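Local coordinates for protein serine protease pet (Escherichia coli, PDB 4OM9) that probably cleaves host proteins as a secreted serine protease, an autotransporter enterotoxin of enteroaggregative Escherichia coli with a beta-helical passenger domain, at residues A[499-504]-A[578-583]; A[300-305]-A[325-330]; A[227-232]-A[241-246]; A[706-711]-A[738-743]. All coordinates share one frame; numbering follows the deposited sequence.

Followed from the N terminus, the chain makes contact 3 first. There 227-232 and 241-246 close a beta hairpin in the protease domain, with eight residues between the segments. Contact 2 comes next and pairs 300-305 with 325-330, early in the beta-helix, across 19 residues. Contact 1 joins 499-504 to 578-583 and closes a loop of 73 residues that includes the helices 543-550 and 552-558. Contact 4 closes a shorter loop of 26 residues between 706-711 and 738-743. All four follow one another without nesting or crossing. Contacts 1, 2 and 4 tie parallel strands of the beta-helix; the centres of contacts 2 and 4 are about 73 Å apart.

Contact 1 of 4, residues A[499-504]-A[578-583]; sequences DGDIQA and TRKFRF
The side chains of Ile-502 and Phe-581 cross at a slant on the buried face of two parallel strands. Ile-502 CG1 lies 3.7 Å from Phe-581 CD2. The backbone beneath them is tightly laced: Ile-502 N donates to Lys-580 O at 2.8 Å, and Arg-582 N to Ile-502 O at 2.9 Å. The ladder is altered at Asp-501. Its OD1 accepts Lys-580 N at 2.6 Å in a nearly straight bond (174°), the place a backbone carbonyl would hold in a regular ladder. Gly-500 O is turned to the Phe-581 ring instead, 3.5 Å from CE2. Arg-579 closes this end. Its NE gives a bond of 2.7 Å to a lone pair of Asp-499 O, in the guanidinium plane, and a water meets its NH2. Asp-501 OD2 lies well out of that plane, so it is near the charge without a bond. The solvent side is looser. Gln-503 is bent at its second torsion (65°), which brings OE1 within 3.3 Å of Arg-582 CB. The guanidinium of Arg-582 is held by Asp-600 and Glu-602. The contact joins two neighbouring rungs of the parallel beta-helix: Phe-581 also touches Ala-599 and Val-601 of strand 599-608 and Met-516 of strand 514-520.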
loop_
_atom_site.group_PDB
_atom_site.type_symbol
_atom_site.label_atom_id
_atom_site.label_comp_id
_atom_site.label_asym_id
_atom_site.label_seq_id
_atom_site.Cartn_x
_atom_site.Cartn_y
_atom_site.Cartn_z
ATOM N N ASP A 499 -1.788 6.988 3.368
ATOM C CA ASP A 499 -0.601 6.106 3.378
ATOM C C ASP A 499 -0.939 4.641 3.546
ATOM O O ASP A 499 -0.044 3.774 3.506
ATOM C CB ASP A 499 0.324 6.455 4.561
ATOM C CG ASP A 499 1.674 6.880 4.124
ATOM O OD1 ASP A 499 1.846 7.005 2.904
ATOM O OD2 ASP A 499 2.550 7.113 4.976
ATOM N N GLY A 500 -2.202 4.382 3.873
ATOM C CA GLY A 500 -2.654 3.034 4.163
ATOM C C GLY A 500 -3.637 2.554 3.116
ATOM O O GLY A 500 -3.821 3.198 2.086
ATOM N N ASP A 501 -4.271 1.422 3.386
ATOM C CA ASP A 501 -5.256 0.869 2.469
ATOM C C ASP A 501 -6.623 1.505 2.688
ATOM O O ASP A 501 -7.095 1.637 3.833
ATOM C CB ASP A 501 -5.346 -0.651 2.634
ATOM C CG ASP A 501 -4.072 -1.334 2.254
ATOM O OD1 ASP A 501 -3.607 -1.110 1.112
ATOM O OD2 ASP A 501 -3.518 -2.076 3.094
ATOM N N ILE A 502 -7.249 1.887 1.583
ATOM C CA ILE A 502 -8.542 2.539 1.597
ATOM C C ILE A 502 -9.556 1.775 0.764
ATOM O O ILE A 502 -9.429 1.693 -0.467
ATOM C CB ILE A 502 -8.465 3.968 1.055
ATOM C CG1 ILE A 502 -7.479 4.795 1.875
ATOM C CG2 ILE A 502 -9.844 4.613 1.125
ATOM C CD1 ILE A 502 -8.037 5.165 3.283
ATOM N N GLN A 503 -10.554 1.223 1.443
ATOM C CA GLN A 503 -11.684 0.563 0.810
ATOM C C GLN A 503 -12.931 1.319 1.227
ATOM O O GLN A 503 -13.317 1.281 2.396
ATOM C CB GLN A 503 -11.765 -0.910 1.231
ATOM C CG GLN A 503 -13.038 -1.625 0.818
ATOM C CD GLN A 503 -13.166 -1.744 -0.684
ATOM O OE1 GLN A 503 -12.336 -2.384 -1.338
ATOM N NE2 GLN A 503 -14.199 -1.102 -1.253
ATOM N N ALA A 504 -13.554 2.018 0.289
ATOM C CA ALA A 504 -14.670 2.892 0.617
ATOM C C ALA A 504 -15.760 2.846 -0.449
ATOM O O ALA A 504 -15.469 2.660 -1.631
ATOM C CB ALA A 504 -14.172 4.321 0.802
ATOM N N THR A 578 3.122 -1.050 -1.017
ATOM C CA THR A 578 2.077 -0.705 -1.966
ATOM C C THR A 578 0.725 -0.756 -1.275
ATOM O O THR A 578 0.451 -1.683 -0.505
ATOM C CB THR A 578 2.103 -1.652 -3.164
ATOM O OG1 THR A 578 3.383 -1.541 -3.783
ATOM C CG2 THR A 578 1.011 -1.294 -4.182
ATOM N N ARG A 579 -0.109 0.243 -1.540
ATOM C CA ARG A 579 -1.367 0.384 -0.834
ATOM C C ARG A 579 -2.513 0.302 -1.822
ATOM O O ARG A 579 -2.358 0.734 -2.967
ATOM C CB ARG A 579 -1.413 1.712 -0.064
ATOM C CG ARG A 579 -0.327 1.840 0.987
ATOM C CD ARG A 579 -0.477 0.735 2.038
ATOM N NE ARG A 579 0.186 1.090 3.289
ATOM C CZ ARG A 579 0.682 0.194 4.141
ATOM N NH1 ARG A 579 0.573 -1.098 3.865
ATOM N NH2 ARG A 579 1.281 0.584 5.260
ATOM N N LYS A 580 -3.639 -0.264 -1.390
ATOM C CA LYS A 580 -4.794 -0.405 -2.260
ATOM C C LYS A 580 -5.829 0.691 -1.983
ATOM O O LYS A 580 -6.194 0.960 -0.847
ATOM C CB LYS A 580 -5.437 -1.781 -2.107
ATOM C CG LYS A 580 -4.526 -2.950 -2.423
ATOM C CD LYS A 580 -4.440 -3.228 -3.913
ATOM C CE LYS A 580 -3.698 -4.536 -4.194
ATOM N NZ LYS A 580 -4.356 -5.701 -3.523
ATOM N N PHE A 581 -6.272 1.337 -3.038
ATOM C CA PHE A 581 -7.332 2.314 -2.944
ATOM C C PHE A 581 -8.414 1.846 -3.912
ATOM O O PHE A 581 -8.205 1.793 -5.159
ATOM C CB PHE A 581 -6.823 3.720 -3.267
ATOM C CG PHE A 581 -5.583 4.117 -2.499
ATOM C CD1 PHE A 581 -4.322 3.697 -2.917
ATOM C CD2 PHE A 581 -5.671 4.921 -1.365
ATOM C CE1 PHE A 581 -3.176 4.055 -2.209
ATOM C CE2 PHE A 581 -4.524 5.293 -0.654
ATOM C CZ PHE A 581 -3.278 4.855 -1.085
ATOM N N ARG A 582 -9.532 1.441 -3.315
ATOM C CA ARG A 582 -10.697 0.940 -4.015
ATOM C C ARG A 582 -11.902 1.773 -3.617
ATOM O O ARG A 582 -12.107 2.060 -2.421
ATOM C CB ARG A 582 -10.947 -0.532 -3.688
ATOM C CG ARG A 582 -9.826 -1.505 -4.106
ATOM C CD ARG A 582 -9.672 -1.524 -5.626
ATOM N NE ARG A 582 -8.631 -2.432 -6.123
ATOM C CZ ARG A 582 -7.346 -2.105 -6.271
ATOM N NH1 ARG A 582 -6.917 -0.888 -5.939
ATOM N NH2 ARG A 582 -6.484 -2.998 -6.750
ATOM N N PHE A 583 -12.703 2.150 -4.611
ATOM C CA PHE A 583 -13.913 2.920 -4.365
ATOM C C PHE A 583 -14.833 2.896 -5.573
ATOM O O PHE A 583 -14.366 2.833 -6.699
ATOM C CB PHE A 583 -13.556 4.363 -4.015
ATOM C CG PHE A 583 -12.647 5.011 -5.012
ATOM C CD1 PHE A 583 -13.154 5.576 -6.174
ATOM C CD2 PHE A 583 -11.272 5.042 -4.794
ATOM C CE1 PHE A 583 -12.303 6.148 -7.110
ATOM C CE2 PHE A 583 -10.431 5.620 -5.705
ATOM C CZ PHE A 583 -10.950 6.176 -6.875
HETATM O O HOH W 1 0.811 3.400 6.540
#

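Contact 2 of 4, residues A[300-305]-A[325-330]; sequences GGKISL and TVSAEG
Thr-325 is held by two backbone bonds, both to 300-305. Its N donates to Gly-301 O at 3.2 Å, and its O accepts Ile-303 N at 2.8 Å. Its side chain lies on the same face as Lys-302 and also touches Asp-350 of strand 348-352. Val-326 turns to the other face, with CG2 4.3 Å from Ile-303 CB. It continues onto Val-349 and Trp-351. The two strands are neighbouring rungs in one sheet of the parallel beta-helix of the passenger domain, where such in-register apolar rows stack along the interior. Ser-327 returns to the face of Lys-302. Its N donates to Ile-303 O, and its O takes Leu-305 N at 2.9 Å. Lys-302 is extended along its length, with CG opposite its own N (chi1 177°), and this carries CE over Ser-327 CB at 3.9 Å. Ala-328 lies on the face of Leu-305 and touches Val-334. Glu-329 N donates to Leu-305 O at 3.1 Å, but from above the carbonyl plane. The Glu-329 carboxylate reaches back through a water, which donates to OE1 at 3.0 Å and also bonds Ser-304 OG.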
loop_
_atom_site.group_PDB
_atom_site.type_symbol
_atom_site.label_atom_id
_atom_site.label_comp_id
_atom_site.label_asym_id
_atom_site.label_seq_id
_atom_site.Cartn_x
_atom_site.Cartn_y
_atom_site.Cartn_z
ATOM N N GLY A 300 -21.573 -15.233 35.472
ATOM C CA GLY A 300 -22.411 -14.128 35.033
ATOM C C GLY A 300 -23.118 -13.507 36.228
ATOM O O GLY A 300 -22.901 -13.916 37.369
ATOM N N GLY A 301 -23.970 -12.519 35.978
ATOM C CA GLY A 301 -24.750 -11.922 37.046
ATOM C C GLY A 301 -24.544 -10.434 37.196
ATOM O O GLY A 301 -23.986 -9.781 36.324
ATOM N N LYS A 302 -25.003 -9.887 38.311
ATOM C CA LYS A 302 -24.916 -8.454 38.517
ATOM C C LYS A 302 -23.952 -8.146 39.637
ATOM O O LYS A 302 -23.862 -8.880 40.610
ATOM C CB LYS A 302 -26.299 -7.861 38.816
ATOM C CG LYS A 302 -26.288 -6.359 39.125
ATOM C CD LYS A 302 -27.651 -5.877 39.629
ATOM C CE LYS A 302 -27.567 -4.482 40.228
ATOM N NZ LYS A 302 -28.908 -3.939 40.617
ATOM N N ILE A 303 -23.218 -7.059 39.465
ATOM C CA ILE A 303 -22.277 -6.558 40.449
ATOM C C ILE A 303 -22.751 -5.189 40.884
ATOM O O ILE A 303 -22.815 -4.276 40.067
ATOM C CB ILE A 303 -20.839 -6.449 39.873
ATOM C CG1 ILE A 303 -20.257 -7.835 39.596
ATOM C CG2 ILE A 303 -19.921 -5.669 40.816
ATOM C CD1 ILE A 303 -18.860 -7.802 39.042
ATOM N N SER A 304 -23.093 -5.031 42.155
ATOM C CA SER A 304 -23.548 -3.729 42.626
ATOM C C SER A 304 -22.622 -3.113 43.662
ATOM O O SER A 304 -22.269 -3.756 44.642
ATOM C CB SER A 304 -24.954 -3.833 43.210
ATOM O OG SER A 304 -25.387 -2.556 43.628
ATOM N N LEU A 305 -22.258 -1.852 43.450
ATOM C CA LEU A 305 -21.373 -1.133 44.363
ATOM C C LEU A 305 -22.169 -0.146 45.230
ATOM O O LEU A 305 -22.905 0.696 44.687
ATOM C CB LEU A 305 -20.289 -0.393 43.573
ATOM C CG LEU A 305 -18.973 -1.100 43.243
ATOM C CD1 LEU A 305 -19.201 -2.550 42.878
ATOM C CD2 LEU A 305 -18.251 -0.364 42.140
ATOM N N THR A 325 -23.399 -7.163 34.603
ATOM C CA THR A 325 -23.689 -5.745 34.733
ATOM C C THR A 325 -22.984 -5.218 35.984
ATOM O O THR A 325 -22.863 -5.924 36.980
ATOM C CB THR A 325 -25.202 -5.479 34.802
ATOM O OG1 THR A 325 -25.821 -5.902 33.578
ATOM C CG2 THR A 325 -25.475 -4.002 34.983
ATOM N N VAL A 326 -22.470 -3.996 35.898
ATOM C CA VAL A 326 -21.863 -3.316 37.027
ATOM C C VAL A 326 -22.641 -2.035 37.274
ATOM O O VAL A 326 -22.642 -1.121 36.441
ATOM C CB VAL A 326 -20.390 -2.980 36.789
ATOM C CG1 VAL A 326 -19.814 -2.250 37.988
ATOM C CG2 VAL A 326 -19.578 -4.250 36.459
ATOM N N SER A 327 -23.311 -1.975 38.416
ATOM C CA SER A 327 -24.236 -0.886 38.701
ATOM C C SER A 327 -23.965 -0.248 40.049
ATOM O O SER A 327 -23.381 -0.867 40.936
ATOM C CB SER A 327 -25.682 -1.388 38.673
ATOM O OG SER A 327 -26.022 -1.911 37.406
ATOM N N ALA A 328 -24.408 0.996 40.184
ATOM C CA ALA A 328 -24.470 1.664 41.476
ATOM C C ALA A 328 -25.807 1.413 42.141
ATOM O O ALA A 328 -26.865 1.536 41.525
ATOM C CB ALA A 328 -24.244 3.145 41.329
ATOM N N GLU A 329 -25.742 1.071 43.414
ATOM C CA GLU A 329 -26.921 0.954 44.246
ATOM C C GLU A 329 -27.667 2.285 44.274
ATOM O O GLU A 329 -27.042 3.340 44.373
ATOM C CB GLU A 329 -26.499 0.537 45.641
ATOM C CG GLU A 329 -27.552 -0.038 46.533
ATOM C CD GLU A 329 -26.950 -0.441 47.879
ATOM O OE1 GLU A 329 -26.832 -1.655 48.149
ATOM O OE2 GLU A 329 -26.557 0.462 48.651
ATOM N N GLY A 330 -28.995 2.226 44.177
ATOM C CA GLY A 330 -29.842 3.409 44.217
ATOM C C GLY A 330 -29.536 4.518 43.220
ATOM O O GLY A 330 -29.817 5.675 43.513
HETATM O O HOH W 2 -27.173 -3.731 45.987
#

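Contact 3 of 4, residues A[227-232]-A[241-246]; sequences TTHGII and YVTPFD
Tyr-241 meets His-229 and Gly-230 together, and this makes a classic beta bulge in the hairpin of strands 221-232 and 239-244. Tyr-241 O accepts His-229 N at 2.7 Å and, weakly, Gly-230 N. Tyr-241 N donates to Gly-230 O at 2.7 Å in a nearly straight bond (173°). Of all residues here, Tyr-241 loses the largest surface to the other segment. Its chi1 of -59° sets CG beside its own N and lays the ring along the partner strand. Gly-230 O then faces the ring edge in plane, near CD1. Farther out, Ile-232 CG1 approaches CE1 at 3.7 Å. The Tyr-241 side chain also touches Glu-192 of strand 188-195.

Thr-227 and Thr-243 form the next hydrogen-bonded pair. Thr-227 N donates to Thr-243 O at 3.0 Å. The return bond, Thr-243 N to Thr-227 O, is shorter but bent (138°). Both hydroxyls bond outside the hairpin. Thr-227 OG1 reaches Thr-69 O, and Thr-243 OG1 reaches Asn-100 O. His-229 lies nearby, its CB 3.6 Å from Thr-243 OG1 and its ND1 bonded to Asp-101. The hairpin thus joins the two beta sheets of a protease domain consistent with the chymotrypsin-like fold of the PA clan. Thr-228 also pairs with Gly-209, the end of a Gly-Asp-Ser-Gly sequence of the kind that carries the nucleophile in such proteases. On the opposite face Val-242 CG1 presses on the backbone of Thr-227, 3.3 Å from its N.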
loop_
_atom_site.group_PDB
_atom_site.type_symbol
_atom_site.label_atom_id
_atom_site.label_comp_id
_atom_site.label_asym_id
_atom_site.label_seq_id
_atom_site.Cartn_x
_atom_site.Cartn_y
_atom_site.Cartn_z
ATOM N N THR A 227 15.177 -16.025 30.782
ATOM C CA THR A 227 15.628 -14.649 30.930
ATOM C C THR A 227 17.128 -14.622 31.153
ATOM O O THR A 227 17.705 -15.519 31.800
ATOM C CB THR A 227 14.909 -13.928 32.106
ATOM O OG1 THR A 227 15.025 -14.713 33.298
ATOM C CG2 THR A 227 13.462 -13.781 31.794
ATOM N N THR A 228 17.767 -13.587 30.632
ATOM C CA THR A 228 19.221 -13.572 30.577
ATOM C C THR A 228 19.885 -13.369 31.937
ATOM O O THR A 228 19.673 -12.355 32.598
ATOM C CB THR A 228 19.692 -12.493 29.624
ATOM O OG1 THR A 228 19.139 -12.765 28.339
ATOM C CG2 THR A 228 21.204 -12.463 29.535
ATOM N N HIS A 229 20.723 -14.329 32.319
ATOM C CA HIS A 229 21.359 -14.342 33.648
ATOM C C HIS A 229 22.762 -13.746 33.707
ATOM O O HIS A 229 23.075 -12.990 34.623
ATOM C CB HIS A 229 21.434 -15.759 34.193
ATOM C CG HIS A 229 22.250 -15.869 35.442
ATOM N ND1 HIS A 229 21.746 -15.563 36.689
ATOM C CD2 HIS A 229 23.537 -16.235 35.640
ATOM C CE1 HIS A 229 22.684 -15.737 37.598
ATOM N NE2 HIS A 229 23.785 -16.147 36.988
ATOM N N GLY A 230 23.625 -14.119 32.767
ATOM C CA GLY A 230 24.988 -13.597 32.761
ATOM C C GLY A 230 25.866 -14.120 31.644
ATOM O O GLY A 230 25.407 -14.887 30.805
ATOM N N ILE A 231 27.131 -13.704 31.638
ATOM C CA ILE A 231 28.075 -14.125 30.609
ATOM C C ILE A 231 29.396 -14.687 31.156
ATOM O O ILE A 231 29.772 -14.431 32.298
ATOM C CB ILE A 231 28.429 -12.960 29.644
ATOM C CG1 ILE A 231 29.517 -12.058 30.239
ATOM C CG2 ILE A 231 27.183 -12.157 29.267
ATOM C CD1 ILE A 231 29.088 -11.313 31.476
ATOM N N ILE A 232 30.087 -15.454 30.317
ATOM C CA ILE A 232 31.480 -15.843 30.556
ATOM C C ILE A 232 32.221 -15.744 29.218
ATOM O O ILE A 232 31.674 -16.097 28.178
ATOM C CB ILE A 232 31.597 -17.261 31.148
ATOM C CG1 ILE A 232 30.987 -17.312 32.551
ATOM C CG2 ILE A 232 33.050 -17.701 31.241
ATOM C CD1 ILE A 232 31.726 -16.457 33.566
ATOM N N TYR A 241 24.335 -17.141 29.683
ATOM C CA TYR A 241 23.519 -18.082 30.416
ATOM C C TYR A 241 22.116 -17.538 30.595
ATOM O O TYR A 241 21.928 -16.378 30.939
ATOM C CB TYR A 241 24.166 -18.407 31.765
ATOM C CG TYR A 241 25.534 -18.977 31.553
ATOM C CD1 TYR A 241 26.612 -18.140 31.286
ATOM C CD2 TYR A 241 25.748 -20.345 31.554
ATOM C CE1 TYR A 241 27.861 -18.639 31.060
ATOM C CE2 TYR A 241 27.009 -20.856 31.321
ATOM C CZ TYR A 241 28.057 -19.991 31.082
ATOM O OH TYR A 241 29.328 -20.463 30.843
ATOM N N VAL A 242 21.146 -18.401 30.322
ATOM C CA VAL A 242 19.749 -18.080 30.486
ATOM C C VAL A 242 19.118 -18.858 31.631
ATOM O O VAL A 242 19.178 -20.093 31.670
ATOM C CB VAL A 242 18.958 -18.377 29.218
ATOM C CG1 VAL A 242 17.561 -17.780 29.333
ATOM C CG2 VAL A 242 19.699 -17.842 27.985
ATOM N N THR A 243 18.506 -18.128 32.558
ATOM C CA THR A 243 17.668 -18.750 33.581
ATOM C C THR A 243 16.413 -19.275 32.910
ATOM O O THR A 243 15.639 -18.504 32.369
ATOM C CB THR A 243 17.305 -17.760 34.700
ATOM O OG1 THR A 243 18.492 -17.438 35.434
ATOM C CG2 THR A 243 16.254 -18.346 35.647
ATOM N N PRO A 244 16.233 -20.599 32.910
ATOM C CA PRO A 244 15.092 -21.232 32.246
ATOM C C PRO A 244 13.785 -20.772 32.853
ATOM O O PRO A 244 13.678 -20.744 34.091
ATOM C CB PRO A 244 15.311 -22.727 32.501
ATOM C CG PRO A 244 16.772 -22.849 32.853
ATOM C CD PRO A 244 17.095 -21.586 33.584
ATOM N N PHE A 245 12.806 -20.428 32.021
ATOM C CA PHE A 245 11.508 -19.994 32.545
ATOM C C PHE A 245 10.921 -20.998 33.532
ATOM O O PHE A 245 10.921 -22.197 33.274
ATOM C CB PHE A 245 10.487 -19.768 31.425
ATOM C CG PHE A 245 9.080 -19.609 31.939
ATOM C CD1 PHE A 245 8.652 -18.394 32.441
ATOM C CD2 PHE A 245 8.205 -20.685 31.963
ATOM C CE1 PHE A 245 7.362 -18.246 32.937
ATOM C CE2 PHE A 245 6.925 -20.542 32.445
ATOM C CZ PHE A 245 6.500 -19.322 32.936
ATOM N N ASP A 246 10.373 -20.499 34.635
ATOM C CA ASP A 246 9.930 -21.380 35.728
ATOM C C ASP A 246 8.422 -21.258 35.989
ATOM O O ASP A 246 7.973 -20.326 36.641
ATOM C CB ASP A 246 10.733 -21.064 36.994
ATOM C CG ASP A 246 10.293 -21.875 38.211
ATOM O OD1 ASP A 246 9.327 -22.668 38.157
ATOM O OD2 ASP A 246 10.942 -21.706 39.257
#

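Contact 4 of 4, residues A[706-711]-A[738-743]; sequences GGDLTL and GANFTA
Two successive rungs of the parallel beta-helix meet here, the strands 708-712 and 740-744. They run almost exactly parallel, at 7°. Asn-740 N donates to Gly-707 O at 3.1 Å, and Asn-740 O accepts Leu-709 N. Thr-742 N then donates to Leu-709 O, and Thr-742 O takes Leu-711 N, both at 2.7 Å. The buried face carries Leu-709, Leu-711, Phe-741 and Ala-743. Leu-709 and Phe-741 lie side by side and point the same way, because both have CG opposite their backbone N (chi1 177° and 179°). Leu-709 CD2 touches Phe-741 CE2 at 3.7 Å, while Leu-711 CD1 crosses to CZ of the same ring at 4.0 Å. Phe-741 also packs on Ile-753, and Leu-709 on Val-691 of the preceding rung. The other face is polar and forms rows of like residues. Asp-708 stands beside Asn-740, and the amide ND2 gives OD1 only a weak bond of 3.3 Å. Asn-690 extends that row on the far side of Asp-708. Thr-710 and Thr-742 lie side by side and point the same way, with Thr-692 beyond. Where the strands begin, Ala-739 CB rests against Gly-707 O at 3.2 Å.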
loop_
_atom_site.group_PDB
_atom_site.type_symbol
_atom_site.label_atom_id
_atom_site.label_comp_id
_atom_site.label_asym_id
_atom_site.label_seq_id
_atom_site.Cartn_x
_atom_site.Cartn_y
_atom_site.Cartn_z
ATOM N N GLY A 706 3.885 11.201 -24.798
ATOM C CA GLY A 706 5.276 10.886 -25.039
ATOM C C GLY A 706 5.590 9.520 -24.469
ATOM O O GLY A 706 6.757 9.146 -24.332
ATOM N N GLY A 707 4.537 8.775 -24.135
ATOM C CA GLY A 707 4.674 7.425 -23.616
ATOM C C GLY A 707 3.990 6.412 -24.515
ATOM O O GLY A 707 3.910 6.608 -25.726
ATOM N N ASP A 708 3.510 5.319 -23.930
ATOM C CA ASP A 708 2.720 4.338 -24.671
ATOM C C ASP A 708 1.224 4.572 -24.448
ATOM O O ASP A 708 0.748 4.610 -23.312
ATOM C CB ASP A 708 3.093 2.915 -24.265
ATOM C CG ASP A 708 4.559 2.582 -24.546
ATOM O OD1 ASP A 708 5.301 3.458 -25.032
ATOM O OD2 ASP A 708 4.976 1.438 -24.267
ATOM N N LEU A 709 0.495 4.746 -25.545
ATOM C CA LEU A 709 -0.958 4.867 -25.510
ATOM C C LEU A 709 -1.600 3.833 -26.438
ATOM O O LEU A 709 -1.341 3.796 -27.651
ATOM C CB LEU A 709 -1.400 6.279 -25.894
ATOM C CG LEU A 709 -2.910 6.520 -25.962
ATOM C CD1 LEU A 709 -3.586 6.277 -24.570
ATOM C CD2 LEU A 709 -3.186 7.913 -26.465
ATOM N N THR A 710 -2.434 2.986 -25.851
ATOM C CA THR A 710 -3.086 1.924 -26.588
ATOM C C THR A 710 -4.599 2.020 -26.439
ATOM O O THR A 710 -5.125 2.166 -25.335
ATOM C CB THR A 710 -2.613 0.556 -26.112
ATOM O OG1 THR A 710 -1.184 0.508 -26.163
ATOM C CG2 THR A 710 -3.182 -0.533 -26.994
ATOM N N LEU A 711 -5.294 1.937 -27.564
ATOM C CA LEU A 711 -6.739 2.064 -27.583
ATOM C C LEU A 711 -7.367 0.814 -28.195
ATOM O O LEU A 711 -7.041 0.431 -29.321
ATOM C CB LEU A 711 -7.129 3.317 -28.355
ATOM C CG LEU A 711 -6.338 4.558 -27.949
ATOM C CD1 LEU A 711 -6.683 5.737 -28.849
ATOM C CD2 LEU A 711 -6.616 4.886 -26.493
ATOM N N GLY A 738 9.960 9.707 -29.088
ATOM C CA GLY A 738 9.964 8.416 -29.758
ATOM C C GLY A 738 8.983 7.468 -29.084
ATOM O O GLY A 738 9.382 6.483 -28.472
ATOM N N ALA A 739 7.692 7.767 -29.210
ATOM C CA ALA A 739 6.646 7.142 -28.405
ATOM C C ALA A 739 5.866 6.055 -29.137
ATOM O O ALA A 739 6.220 5.662 -30.247
ATOM C CB ALA A 739 5.694 8.203 -27.910
ATOM N N ASN A 740 4.811 5.561 -28.492
ATOM C CA ASN A 740 3.908 4.578 -29.095
ATOM C C ASN A 740 2.437 4.966 -28.983
ATOM O O ASN A 740 1.916 5.282 -27.896
ATOM C CB ASN A 740 4.102 3.196 -28.475
ATOM C CG ASN A 740 5.401 2.549 -28.891
ATOM O OD1 ASN A 740 5.737 2.506 -30.080
ATOM N ND2 ASN A 740 6.150 2.051 -27.914
ATOM N N PHE A 741 1.775 4.943 -30.129
ATOM C CA PHE A 741 0.354 5.195 -30.210
ATOM C C PHE A 741 -0.281 4.042 -30.980
ATOM O O PHE A 741 -0.190 3.971 -32.206
ATOM C CB PHE A 741 0.084 6.545 -30.873
ATOM C CG PHE A 741 -1.374 6.875 -31.015
ATOM C CD1 PHE A 741 -2.087 6.464 -32.132
ATOM C CD2 PHE A 741 -2.029 7.615 -30.044
ATOM C CE1 PHE A 741 -3.419 6.768 -32.274
ATOM C CE2 PHE A 741 -3.369 7.927 -30.176
ATOM C CZ PHE A 741 -4.065 7.504 -31.293
ATOM N N THR A 742 -0.914 3.143 -30.238
ATOM C CA THR A 742 -1.461 1.915 -30.780
ATOM C C THR A 742 -2.988 1.851 -30.703
ATOM O O THR A 742 -3.583 2.057 -29.647
ATOM C CB THR A 742 -0.864 0.680 -30.052
ATOM O OG1 THR A 742 0.559 0.679 -30.202
ATOM C CG2 THR A 742 -1.425 -0.625 -30.609
ATOM N N ALA A 743 -3.618 1.568 -31.836
ATOM C CA ALA A 743 -5.048 1.309 -31.876
ATOM C C ALA A 743 -5.275 -0.056 -32.502
ATOM O O ALA A 743 -4.663 -0.382 -33.520
ATOM C CB ALA A 743 -5.774 2.388 -32.652
#